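Local coordinates for ssDNA binding protein (PDB 4PSM), which binds single-stranded DNA, which its subunits probably entrap in a system of tunnels running between them, at residues P3-G8 / R21-I26. Sequence-based numbering, arbitrary orientation.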
ATOM      1  N   PRO A   3      32.460  -8.426 -21.848  1.00 86.35           N
ATOM      2  CA  PRO A   3      31.781  -8.426 -20.547  1.00101.54           C
ATOM      3  C   PRO A   3      32.734  -8.865 -19.453  1.00 87.56           C
ATOM      4  O   PRO A   3      33.238  -9.986 -19.492  1.00 76.54           O
ATOM      5  CB  PRO A   3      30.683  -9.486 -20.715  1.00 52.12           C
ATOM      6  CG  PRO A   3      30.670  -9.836 -22.184  1.00109.31           C
ATOM      7  CD  PRO A   3      32.049  -9.568 -22.677  1.00 89.85           C
ATOM      8  N   LYS A   4      32.985  -7.994 -18.486  1.00 71.18           N
ATOM      9  CA  LYS A   4      33.918  -8.331 -17.423  1.00 56.89           C
ATOM     10  C   LYS A   4      33.320  -8.071 -16.055  1.00 60.68           C
ATOM     11  O   LYS A   4      32.672  -7.050 -15.826  1.00 57.72           O
ATOM     12  CB  LYS A   4      35.219  -7.550 -17.584  1.00 45.98           C
ATOM     13  CG  LYS A   4      36.422  -8.177 -16.898  1.00 77.61           C
ATOM     14  CD  LYS A   4      37.698  -7.527 -17.408  1.00 84.95           C
ATOM     15  CE  LYS A   4      37.705  -7.515 -18.932  1.00 93.22           C
ATOM     16  NZ  LYS A   4      38.582  -6.459 -19.499  1.00100.02           N
ATOM     17  N   LEU A   5      33.533  -9.012 -15.145  1.00 41.36           N
ATOM     18  CA  LEU A   5      33.107  -8.844 -13.766  1.00 36.06           C
ATOM     19  C   LEU A   5      34.290  -8.350 -12.945  1.00 70.93           C
ATOM     20  O   LEU A   5      35.377  -8.915 -13.001  1.00 63.35           O
ATOM     21  CB  LEU A   5      32.549 -10.155 -13.232  1.00 31.04           C
ATOM     22  CG  LEU A   5      32.395 -10.585 -11.768  1.00 45.32           C
ATOM     23  CD1 LEU A   5      33.194  -9.838 -10.696  1.00 46.51           C
ATOM     24  CD2 LEU A   5      30.980 -10.923 -11.355  1.00 41.63           C
HETATM   25  N   MSE A   6      34.073  -7.278 -12.195  1.00 62.92           N
HETATM   26  CA  MSE A   6      35.116  -6.710 -11.361  1.00 41.12           C
HETATM   27  C   MSE A   6      34.558  -6.333 -10.007  1.00 42.52           C
HETATM   28  O   MSE A   6      33.549  -5.635  -9.909  1.00 66.81           O
HETATM   29  CB  MSE A   6      35.716  -5.481 -12.024  1.00 26.86           C
HETATM   30  CG  MSE A   6      36.249  -5.729 -13.417  1.00 81.95           C
HETATM   31 SE   MSE A   6      36.981  -4.091 -14.175  1.00112.00          SE
HETATM   32  CE  MSE A   6      35.437  -2.932 -13.953  1.00153.38           C
ATOM     33  N   THR A   7      35.223  -6.799  -8.959  1.00 35.97           N
ATOM     34  CA  THR A   7      34.781  -6.523  -7.604  1.00 39.34           C
ATOM     35  C   THR A   7      35.290  -5.175  -7.098  1.00 35.59           C
ATOM     36  O   THR A   7      34.654  -4.543  -6.254  1.00 37.44           O
ATOM     37  CB  THR A   7      35.244  -7.621  -6.629  1.00 44.15           C
ATOM     38  OG1 THR A   7      36.669  -7.714  -6.660  1.00 55.50           O
ATOM     39  CG2 THR A   7      34.639  -8.967  -6.994  1.00 38.46           C
ATOM     40  N   GLY A   8      36.429  -4.735  -7.620  1.00 45.09           N
ATOM     41  CA  GLY A   8      37.152  -3.632  -7.016  1.00 27.41           C
ATOM     42  C   GLY A   8      37.700  -4.168  -5.713  1.00 34.92           C
ATOM     43  O   GLY A   8      37.676  -5.384  -5.484  1.00 35.14           O
ATOM     44  N   ARG A  21      26.827  -9.794  -6.024  1.00 21.95           N
ATOM     45  CA  ARG A  21      26.212  -8.481  -6.159  1.00 15.92           C
ATOM     46  C   ARG A  21      26.533  -7.838  -7.495  1.00 26.09           C
ATOM     47  O   ARG A  21      25.639  -7.342  -8.184  1.00 29.20           O
ATOM     48  CB  ARG A  21      26.604  -7.581  -4.996  1.00 23.69           C
ATOM     49  CG  ARG A  21      25.961  -8.011  -3.695  1.00 29.13           C
ATOM     50  CD  ARG A  21      26.604  -7.348  -2.508  1.00 36.96           C
ATOM     51  NE  ARG A  21      26.759  -5.914  -2.699  1.00 27.04           N
ATOM     52  CZ  ARG A  21      27.405  -5.134  -1.845  1.00 59.74           C
ATOM     53  NH1 ARG A  21      27.941  -5.675  -0.761  1.00 41.38           N
ATOM     54  NH2 ARG A  21      27.514  -3.829  -2.068  1.00 36.04           N
ATOM     55  N   VAL A  22      27.809  -7.869  -7.865  1.00 43.44           N
ATOM     56  CA  VAL A  22      28.255  -7.280  -9.120  1.00 40.60           C
ATOM     57  C   VAL A  22      27.631  -8.023 -10.290  1.00 44.10           C
ATOM     58  O   VAL A  22      27.163  -7.416 -11.253  1.00 36.84           O
ATOM     59  CB  VAL A  22      29.786  -7.323  -9.235  1.00 42.51           C
ATOM     60  CG1 VAL A  22      30.249  -6.687 -10.552  1.00 19.23           C
ATOM     61  CG2 VAL A  22      30.395  -6.609  -8.051  1.00 37.31           C
ATOM     62  N   LEU A  23      27.632  -9.347 -10.196  1.00 30.62           N
ATOM     63  CA  LEU A  23      27.021 -10.187 -11.213  1.00 39.37           C
ATOM     64  C   LEU A  23      25.529  -9.853 -11.428  1.00 45.13           C
ATOM     65  O   LEU A  23      25.077  -9.704 -12.566  1.00 23.13           O
ATOM     66  CB  LEU A  23      27.219 -11.657 -10.852  1.00 36.54           C
ATOM     67  CG  LEU A  23      26.929 -12.673 -11.955  1.00 43.51           C
ATOM     68  CD1 LEU A  23      27.621 -12.265 -13.245  1.00 33.91           C
ATOM     69  CD2 LEU A  23      27.368 -14.053 -11.519  1.00 41.57           C
ATOM     70  N   PHE A  24      24.772  -9.718 -10.341  1.00 16.02           N
ATOM     71  CA  PHE A  24      23.363  -9.326 -10.458  1.00 45.90           C
ATOM     72  C   PHE A  24      23.200  -8.005 -11.194  1.00 47.17           C
ATOM     73  O   PHE A  24      22.300  -7.848 -12.018  1.00 37.88           O
ATOM     74  CB  PHE A  24      22.693  -9.205  -9.090  1.00 23.24           C
ATOM     75  CG  PHE A  24      22.065 -10.468  -8.613  1.00 34.53           C
ATOM     76  CD1 PHE A  24      20.936 -10.973  -9.243  1.00 19.81           C
ATOM     77  CD2 PHE A  24      22.582 -11.144  -7.527  1.00 15.28           C
ATOM     78  CE1 PHE A  24      20.355 -12.144  -8.810  1.00 21.45           C
ATOM     79  CE2 PHE A  24      21.990 -12.323  -7.079  1.00 32.07           C
ATOM     80  CZ  PHE A  24      20.877 -12.819  -7.725  1.00 31.74           C
ATOM     81  N   ALA A  25      24.076  -7.054 -10.888  1.00 54.53           N
ATOM     82  CA  ALA A  25      23.963  -5.713 -11.444  1.00 62.26           C
ATOM     83  C   ALA A  25      24.256  -5.668 -12.945  1.00 62.32           C
ATOM     84  O   ALA A  25      23.574  -4.967 -13.695  1.00 60.13           O
ATOM     85  CB  ALA A  25      24.863  -4.751 -10.685  1.00 27.39           C
ATOM     86  N   ILE A  26      25.257  -6.425 -13.387  1.00 38.63           N
ATOM     87  CA  ILE A  26      25.687  -6.358 -14.781  1.00 45.59           C
ATOM     88  C   ILE A  26      24.928  -7.299 -15.721  1.00 57.31           C
ATOM     89  O   ILE A  26      24.936  -7.104 -16.934  1.00 49.37           O
ATOM     90  CB  ILE A  26      27.215  -6.569 -14.923  1.00 56.80           C
ATOM     91  CG1 ILE A  26      27.606  -8.005 -14.563  1.00 57.88           C
ATOM     92  CG2 ILE A  26      27.978  -5.560 -14.061  1.00 32.04           C
ATOM     93  CD1 ILE A  26      29.113  -8.213 -14.457  1.00 39.46           C
TER
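Leu5 packs from strand 4-11 against helix 15-26, a worked example of how one strand leucine can meet three residues of a helix, here Val22, Leu23 and Ile26. Its CG lies anti to the backbone N (chi1 159°), which brings the forked end nearer the helix although the bond leaving the backbone does not aim there. Leu5 CD2 meets Leu23 CB at 3.9 Å, the two leucine side chains crossing at about a right angle, while Leu5 CD1 lies 4.3 Å from Val22 CG1. Behind the fork, Leu5 CB is covered by the outstretched end of Ile26, whose CD1 comes within 4.1 Å. Ile26 CD1 also lies 4.0 Å from Lys4 O, and so meets backbone atoms of Lys4 and Leu5 as well as Leu5 CB. Strand 4-11 forms one border of the chain's three-stranded antiparallel sheet, and the helix, the first after that strand, runs back beside it, with 137° between the N-to-C directions of 4-8 and 21-26. Leu5 and Leu23 both extend inward to Trp77 on strand 74-87, while Leu23 also packs on Ala40 of helix 33-53. Farther along, Val22 straddles the carbonyl O of Met6, with CG1 at 3.5 Å and CG2 at 3.8 Å. Thr7 turns its hydroxyl to polar partners instead: OG1 donates to a lone pair of Gly8 O at 2.8 Å, in the carbonyl plane, and also bonds to Ile64 N of the adjoining strand.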